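Local coordinates for uncharacterized protein DUF849 with a TIM barrel fold (Burkholderia xenovorans LB400, PDB 3E49) that probably cleaves 3-keto-5-aminohexanoate or a related beta-keto acid with the help of a bound zinc ion, at residues 61-66 with 91-96; 262-267 with 273-278. One frame throughout, in Å; residues are numbered along the deposited sequence.

Interactions 1 and 2 belong to one TIM barrel but not to one patch. Their centres lie 27 Å apart, and their nearest atoms stay about 13 Å from each other. The zinc ligands are His-50, His-52 and Glu-259. Interaction 1 lies near His-52: the side chain of Gln-63 comes within about 5 Å of that of His-52 and about 9 Å of the zinc. Interaction 2 lies further out, on the Glu-259 side. There the side chain of Gln-276 is about 8 Å from that of Glu-259 and about 13 Å from the metal. Both contacts use a long, thin side chain: the selenomethionine Met-93 in one, Gln-276 in the other.

Interaction 1: 61-66 with 91-96; sequences PTQDPA and PHMTVE
Met-93 sets CG beside its backbone N (chi1 -64°) and then runs out extended (chi2 169°), which carries SE and CE onto residues 61-63. Gln-63 bends instead at chi2 (-70°), and the two side chains cross at about a right angle. The selenium of Met-93, a selenomethionine, rests 3.6 Å from CG of Gln-63. Met-93 CE meets mainly backbone: it is 3.3 Å from Pro-61 O and 3.4 Å from Thr-62 CA. The ring adds a further touch, with Pro-61 CB 3.8 Å from Met-93 CE.

The contact joins the short strand 61-62, paired antiparallel with the barrel strand 48-54, to the loop leading into helix 95-105. Past the strand the chain is shaped by an ST turn, in which Thr-62 OG1 accepts from Asp-64 N. The amide end of Gln-63 leads away from Met-93, where NE2 bonds to Arg-98 O and Thr-86 O. These bonds probably help to place Gln-63 near the zinc ligand His-52. The selenium stands where native methionine has sulfur. No hydrogen bond or salt bridge links the two segments, which implies that dispersion carries the contact: the CE methyl against the Pro-61 carbonyl, the selenium against the Gln-63 methylenes.

Interaction 2: 262-267 with 273-278; sequences LWIAPG and NAAQVR
Ile-264 and Gln-276 bring the loop 262-267 and the helix 273-286 closest together, with their CA atoms 6.3 Å apart where the chain turns a corner. The fold is a TIM barrel. The loop follows strand 253-256, which pairs with strand 10-13 to close the barrel, and the helix comes next after a short strand. Ile-264 and Ala-265 form a classic beta bulge: both sit opposite a single residue, the first of the short strand 268-269.

Gln-276 makes the polar link. Its chain stays extended beyond CG and reaches across to the loop backbone. There Gln-276 NE2 donates to Trp-263 O over 3.0 Å, with an angle of 146° at the hydrogen. The donor stands above the carbonyl plane, 41° out of it. The same NE2 also bonds to Ser-261 O, so two loop carbonyls hold the amide nitrogen. OE1 receives weak bonds from Gly-257 N and Gln-240 NE2. Partners at both ends of this buried amide should limit its rotation and fix which end is nitrogen.

Ile-264 makes the apolar part. CG1 lies opposite the backbone N (chi1 -168°), which sends CD1 to the helix surface. Ile-264 CD1 then sits 3.6 Å from Ala-275 O and 3.9 Å from Ala-275 CB.

Asn-273 ties the start of the segment to the barrel: its OD1 accepts from Leu-258 N and its ND2 donates to Val-14 O. Ala-265 and Pro-266 pack on Ser-288 of a second subunit. The CD1 methyl of Ile-264 also rests against the aliphatic part of Gln-276, 3.9 Å from Gln-276 CG, the carbon from which the amide arm extends.

Interaction 1: 61-66 with 91-96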
ATOM      1  N   PRO A  61      -2.379 -30.541  24.397  1.00 33.46           N
ATOM      2  CA  PRO A  61      -2.810 -30.852  23.061  1.00 33.59           C
ATOM      3  C   PRO A  61      -2.597 -32.323  22.722  1.00 34.03           C
ATOM      4  O   PRO A  61      -1.576 -32.933  23.126  1.00 33.58           O
ATOM      5  CB  PRO A  61      -1.870 -30.000  22.195  1.00 33.55           C
ATOM      6  CG  PRO A  61      -1.549 -28.859  23.013  1.00 32.77           C
ATOM      7  CD  PRO A  61      -1.401 -29.445  24.400  1.00 34.20           C
ATOM      8  N   THR A  62      -3.547 -32.866  21.963  1.00 33.92           N
ATOM      9  CA  THR A  62      -3.480 -34.217  21.478  1.00 34.09           C
ATOM     10  C   THR A  62      -4.177 -34.365  20.128  1.00 32.47           C
ATOM     11  O   THR A  62      -5.312 -33.933  19.975  1.00 34.12           O
ATOM     12  CB  THR A  62      -4.119 -35.238  22.449  1.00 33.27           C
ATOM     13  OG1 THR A  62      -3.952 -36.529  21.883  1.00 37.35           O
ATOM     14  CG2 THR A  62      -5.591 -34.991  22.686  1.00 35.72           C
ATOM     15  N   GLN A  63      -3.485 -34.980  19.176  1.00 32.37           N
ATOM     16  CA  GLN A  63      -4.062 -35.280  17.870  1.00 34.27           C
ATOM     17  C   GLN A  63      -4.424 -36.768  17.724  1.00 35.64           C
ATOM     18  O   GLN A  63      -4.427 -37.303  16.611  1.00 34.71           O
ATOM     19  CB  GLN A  63      -3.120 -34.859  16.752  1.00 33.75           C
ATOM     20  CG  GLN A  63      -3.192 -33.390  16.386  1.00 36.21           C
ATOM     21  CD  GLN A  63      -4.486 -33.046  15.696  1.00 27.59           C
ATOM     22  OE1 GLN A  63      -5.498 -32.834  16.344  1.00 33.14           O
ATOM     23  NE2 GLN A  63      -4.439 -32.936  14.365  1.00 31.03           N
ATOM     24  N   ASP A  64      -4.735 -37.425  18.845  1.00 36.60           N
ATOM     25  CA  ASP A  64      -5.190 -38.821  18.815  1.00 35.49           C
ATOM     26  C   ASP A  64      -6.639 -38.807  18.383  1.00 32.69           C
ATOM     27  O   ASP A  64      -7.475 -38.219  19.031  1.00 31.36           O
ATOM     28  CB  ASP A  64      -5.056 -39.462  20.221  1.00 36.52           C
ATOM     29  CG  ASP A  64      -5.369 -40.972  20.238  1.00 38.18           C
ATOM     30  OD1 ASP A  64      -6.019 -41.487  19.314  1.00 40.21           O
ATOM     31  OD2 ASP A  64      -4.953 -41.640  21.200  1.00 39.64           O
ATOM     32  N   PRO A  65      -6.958 -39.470  17.268  1.00 32.67           N
ATOM     33  CA  PRO A  65      -8.362 -39.458  16.866  1.00 31.93           C
ATOM     34  C   PRO A  65      -9.291 -39.830  18.002  1.00 32.29           C
ATOM     35  O   PRO A  65     -10.401 -39.311  18.092  1.00 32.33           O
ATOM     36  CB  PRO A  65      -8.408 -40.473  15.714  1.00 31.77           C
ATOM     37  CG  PRO A  65      -7.097 -40.544  15.189  1.00 32.19           C
ATOM     38  CD  PRO A  65      -6.114 -40.174  16.296  1.00 31.03           C
ATOM     39  N   ALA A  66      -8.828 -40.684  18.913  1.00 34.32           N
ATOM     40  CA  ALA A  66      -9.657 -41.059  20.050  1.00 34.68           C
ATOM     41  C   ALA A  66     -10.092 -39.840  20.896  1.00 33.11           C
ATOM     42  O   ALA A  66     -11.156 -39.855  21.487  1.00 32.77           O
ATOM     43  CB  ALA A  66      -8.926 -42.117  20.922  1.00 35.93           C
ATOM     44  N   PRO A  91       2.404 -27.446  17.435  1.00 62.83           N
ATOM     45  CA  PRO A  91       3.667 -27.350  16.665  1.00 62.13           C
ATOM     46  C   PRO A  91       4.800 -28.274  17.215  1.00 62.01           C
ATOM     47  O   PRO A  91       5.802 -28.522  16.529  1.00 62.45           O
ATOM     48  CB  PRO A  91       4.049 -25.860  16.781  1.00 62.53           C
ATOM     49  CG  PRO A  91       2.725 -25.135  17.074  1.00 63.46           C
ATOM     50  CD  PRO A  91       1.917 -26.116  17.886  1.00 63.23           C
ATOM     51  N   HIS A  92       4.634 -28.778  18.434  1.00 60.85           N
ATOM     52  CA  HIS A  92       5.604 -29.713  19.026  1.00 60.06           C
ATOM     53  C   HIS A  92       5.466 -31.126  18.362  1.00 59.85           C
ATOM     54  O   HIS A  92       6.475 -31.814  18.114  1.00 60.82           O
ATOM     55  CB  HIS A  92       5.433 -29.733  20.577  1.00 60.72           C
ATOM     56  CG  HIS A  92       5.581 -28.373  21.226  1.00 62.86           C
ATOM     57  ND1 HIS A  92       6.805 -27.853  21.603  1.00 65.15           N
ATOM     58  CD2 HIS A  92       4.665 -27.419  21.537  1.00 64.81           C
ATOM     59  CE1 HIS A  92       6.635 -26.648  22.125  1.00 61.84           C
ATOM     60  NE2 HIS A  92       5.349 -26.355  22.089  1.00 57.85           N
HETATM   61  N   MSE A  93       4.219 -31.471  18.000  1.00 57.53           N
HETATM   62  CA  MSE A  93       3.906 -32.776  17.406  0.50 55.47           C
HETATM   63  C   MSE A  93       4.511 -33.001  16.028  1.00 57.55           C
HETATM   64  O   MSE A  93       4.993 -32.065  15.402  1.00 57.39           O
HETATM   65  CB  MSE A  93       2.410 -32.935  17.285  0.50 54.36           C
HETATM   66  CG  MSE A  93       1.721 -32.964  18.586  0.50 51.37           C
HETATM   67 SE   MSE A  93      -0.111 -32.806  18.200  0.38 41.21          SE
HETATM   68  CE  MSE A  93      -0.759 -32.880  19.978  0.50 44.63           C
ATOM     69  N   THR A  94       4.492 -34.267  15.575  1.00 58.79           N
ATOM     70  CA  THR A  94       5.043 -34.720  14.272  1.00 59.71           C
ATOM     71  C   THR A  94       3.979 -34.821  13.144  1.00 62.22           C
ATOM     72  O   THR A  94       2.787 -34.695  13.418  1.00 63.67           O
ATOM     73  CB  THR A  94       5.624 -36.082  14.452  1.00 59.76           C
ATOM     74  OG1 THR A  94       4.571 -36.955  14.880  1.00 60.58           O
ATOM     75  CG2 THR A  94       6.754 -36.029  15.515  1.00 60.43           C
ATOM     76  N   VAL A  95       4.389 -35.132  11.904  1.00 62.91           N
ATOM     77  CA  VAL A  95       3.458 -35.090  10.719  1.00 62.32           C
ATOM     78  C   VAL A  95       2.402 -36.187  10.488  1.00 62.33           C
ATOM     79  O   VAL A  95       1.270 -35.884  10.071  1.00 62.33           O
ATOM     80  CB  VAL A  95       4.244 -34.922   9.369  1.00 63.40           C
ATOM     81  CG1 VAL A  95       3.289 -35.063   8.149  1.00 61.09           C
ATOM     82  CG2 VAL A  95       5.025 -33.565   9.353  1.00 63.28           C
ATOM     83  N   GLU A  96       2.760 -37.447  10.682  1.00 61.51           N
ATOM     84  CA  GLU A  96       1.779 -38.538  10.515  1.00 60.82           C
ATOM     85  C   GLU A  96       0.706 -38.419  11.588  1.00 59.22           C
ATOM     86  O   GLU A  96      -0.483 -38.584  11.333  1.00 58.47           O
ATOM     87  CB  GLU A  96       2.466 -39.905  10.649  1.00 61.44           C
TER

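Interaction 2: 262-267 with 273-278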
ATOM      1  N   LEU A 262      -7.984 -14.986  24.418  1.00 24.52           N
ATOM      2  CA  LEU A 262      -8.630 -15.327  25.680  1.00 26.39           C
ATOM      3  C   LEU A 262      -9.562 -14.221  26.192  1.00 27.39           C
ATOM      4  O   LEU A 262     -10.361 -14.466  27.108  1.00 28.54           O
ATOM      5  CB  LEU A 262      -7.570 -15.654  26.738  1.00 26.60           C
ATOM      6  CG  LEU A 262      -6.744 -16.926  26.553  1.00 25.51           C
ATOM      7  CD1 LEU A 262      -5.847 -17.165  27.670  1.00 26.20           C
ATOM      8  CD2 LEU A 262      -7.690 -18.122  26.441  1.00 28.35           C
ATOM      9  N   TRP A 263      -9.554 -13.068  25.516  1.00 27.05           N
ATOM     10  CA  TRP A 263     -10.250 -11.849  25.968  1.00 27.79           C
ATOM     11  C   TRP A 263     -11.518 -11.459  25.263  1.00 27.80           C
ATOM     12  O   TRP A 263     -11.721 -11.769  24.107  1.00 30.03           O
ATOM     13  CB  TRP A 263      -9.303 -10.628  25.835  1.00 30.39           C
ATOM     14  CG  TRP A 263      -7.964 -10.974  26.218  1.00 35.54           C
ATOM     15  CD1 TRP A 263      -6.950 -11.387  25.388  1.00 40.69           C
ATOM     16  CD2 TRP A 263      -7.450 -11.030  27.549  1.00 40.10           C
ATOM     17  NE1 TRP A 263      -5.837 -11.692  26.131  1.00 41.92           N
ATOM     18  CE2 TRP A 263      -6.116 -11.487  27.460  1.00 43.49           C
ATOM     19  CE3 TRP A 263      -7.986 -10.732  28.806  1.00 40.26           C
ATOM     20  CZ2 TRP A 263      -5.305 -11.652  28.587  1.00 42.99           C
ATOM     21  CZ3 TRP A 263      -7.194 -10.899  29.921  1.00 41.84           C
ATOM     22  CH2 TRP A 263      -5.858 -11.342  29.809  1.00 42.01           C
ATOM     23  N   ILE A 264     -12.367 -10.731  25.985  1.00 28.51           N
ATOM     24  CA  ILE A 264     -13.611 -10.240  25.437  1.00 29.29           C
ATOM     25  C   ILE A 264     -13.599  -8.741  25.404  1.00 30.90           C
ATOM     26  O   ILE A 264     -14.375  -8.121  24.705  1.00 31.54           O
ATOM     27  CB  ILE A 264     -14.829 -10.748  26.208  1.00 30.09           C
ATOM     28  CG1 ILE A 264     -16.124 -10.447  25.433  1.00 30.75           C
ATOM     29  CG2 ILE A 264     -14.859 -10.173  27.647  1.00 30.48           C
ATOM     30  CD1 ILE A 264     -16.225 -11.112  24.070  1.00 30.92           C
ATOM     31  N   ALA A 265     -12.680  -8.157  26.149  1.00 31.40           N
ATOM     32  CA  ALA A 265     -12.500  -6.735  26.154  1.00 31.50           C
ATOM     33  C   ALA A 265     -11.176  -6.565  26.878  1.00 34.08           C
ATOM     34  O   ALA A 265     -10.654  -7.522  27.455  1.00 34.03           O
ATOM     35  CB  ALA A 265     -13.620  -6.073  26.875  1.00 31.01           C
ATOM     36  N   PRO A 266     -10.579  -5.374  26.814  1.00 38.62           N
ATOM     37  CA  PRO A 266      -9.290  -5.197  27.493  1.00 39.40           C
ATOM     38  C   PRO A 266      -9.297  -5.625  28.948  1.00 40.68           C
ATOM     39  O   PRO A 266     -10.121  -5.153  29.724  1.00 41.23           O
ATOM     40  CB  PRO A 266      -9.034  -3.707  27.373  1.00 40.15           C
ATOM     41  CG  PRO A 266      -9.792  -3.287  26.147  1.00 40.96           C
ATOM     42  CD  PRO A 266     -11.013  -4.158  26.101  1.00 40.40           C
ATOM     43  N   GLY A 267      -8.385  -6.524  29.303  1.00 41.83           N
ATOM     44  CA  GLY A 267      -8.283  -7.038  30.675  1.00 41.85           C
ATOM     45  C   GLY A 267      -9.468  -7.843  31.209  1.00 41.14           C
ATOM     46  O   GLY A 267      -9.582  -8.057  32.420  1.00 41.06           O
ATOM     47  N   ASN A 273     -16.782 -18.768  24.078  1.00 26.01           N
ATOM     48  CA  ASN A 273     -16.489 -18.568  22.661  1.00 25.16           C
ATOM     49  C   ASN A 273     -17.650 -17.780  22.076  1.00 24.99           C
ATOM     50  O   ASN A 273     -17.475 -16.843  21.292  1.00 24.88           O
ATOM     51  CB  ASN A 273     -16.359 -19.926  21.963  1.00 25.24           C
ATOM     52  CG  ASN A 273     -15.004 -20.507  22.060  1.00 23.52           C
ATOM     53  OD1 ASN A 273     -14.126 -20.146  21.293  1.00 26.68           O
ATOM     54  ND2 ASN A 273     -14.823 -21.469  22.949  1.00 23.11           N
ATOM     55  N   ALA A 274     -18.864 -18.160  22.477  1.00 24.24           N
ATOM     56  CA  ALA A 274     -20.061 -17.475  22.023  1.00 24.74           C
ATOM     57  C   ALA A 274     -20.054 -15.969  22.334  1.00 25.93           C
ATOM     58  O   ALA A 274     -20.552 -15.168  21.565  1.00 27.53           O
ATOM     59  CB  ALA A 274     -21.318 -18.165  22.594  1.00 25.51           C
ATOM     60  N   ALA A 275     -19.464 -15.564  23.442  1.00 24.65           N
ATOM     61  CA  ALA A 275     -19.379 -14.162  23.785  1.00 24.30           C
ATOM     62  C   ALA A 275     -18.666 -13.413  22.649  1.00 23.83           C
ATOM     63  O   ALA A 275     -19.088 -12.321  22.257  1.00 23.59           O
ATOM     64  CB  ALA A 275     -18.599 -13.998  25.090  1.00 24.14           C
ATOM     65  N   GLN A 276     -17.599 -14.024  22.123  1.00 24.37           N
ATOM     66  CA  GLN A 276     -16.807 -13.440  21.030  1.00 24.74           C
ATOM     67  C   GLN A 276     -17.556 -13.404  19.713  1.00 25.38           C
ATOM     68  O   GLN A 276     -17.389 -12.446  18.931  1.00 26.17           O
ATOM     69  CB  GLN A 276     -15.490 -14.189  20.883  1.00 25.68           C
ATOM     70  CG  GLN A 276     -14.545 -13.982  22.047  1.00 26.64           C
ATOM     71  CD  GLN A 276     -13.233 -14.714  21.874  1.00 26.89           C
ATOM     72  OE1 GLN A 276     -13.122 -15.574  21.014  1.00 25.40           O
ATOM     73  NE2 GLN A 276     -12.215 -14.337  22.660  1.00 21.82           N
ATOM     74  N   VAL A 277     -18.399 -14.421  19.462  1.00 23.99           N
ATOM     75  CA  VAL A 277     -19.223 -14.428  18.264  1.00 22.87           C
ATOM     76  C   VAL A 277     -20.192 -13.260  18.383  1.00 23.08           C
ATOM     77  O   VAL A 277     -20.460 -12.541  17.408  1.00 22.73           O
ATOM     78  CB  VAL A 277     -19.984 -15.776  18.076  1.00 21.71           C
ATOM     79  CG1 VAL A 277     -20.952 -15.695  16.900  1.00 19.47           C
ATOM     80  CG2 VAL A 277     -19.016 -16.969  17.883  1.00 20.92           C
ATOM     81  N   ARG A 278     -20.746 -13.056  19.569  1.00 22.37           N
ATOM     82  CA  ARG A 278     -21.682 -11.927  19.766  1.00 24.79           C
ATOM     83  C   ARG A 278     -21.018 -10.581  19.574  1.00 23.97           C
ATOM     84  O   ARG A 278     -21.614  -9.662  19.026  1.00 25.32           O
ATOM     85  CB  ARG A 278     -22.356 -11.990  21.142  1.00 26.22           C
ATOM     86  CG  ARG A 278     -23.366 -13.128  21.258  1.00 23.94           C
ATOM     87  CD  ARG A 278     -24.222 -13.048  22.518  1.00 25.12           C
ATOM     88  NE  ARG A 278     -23.461 -13.240  23.738  1.00 27.31           N
ATOM     89  CZ  ARG A 278     -23.183 -14.402  24.293  1.00 28.02           C
ATOM     90  NH1 ARG A 278     -23.618 -15.536  23.753  1.00 32.34           N
ATOM     91  NH2 ARG A 278     -22.471 -14.420  25.407  1.00 28.24           N
TER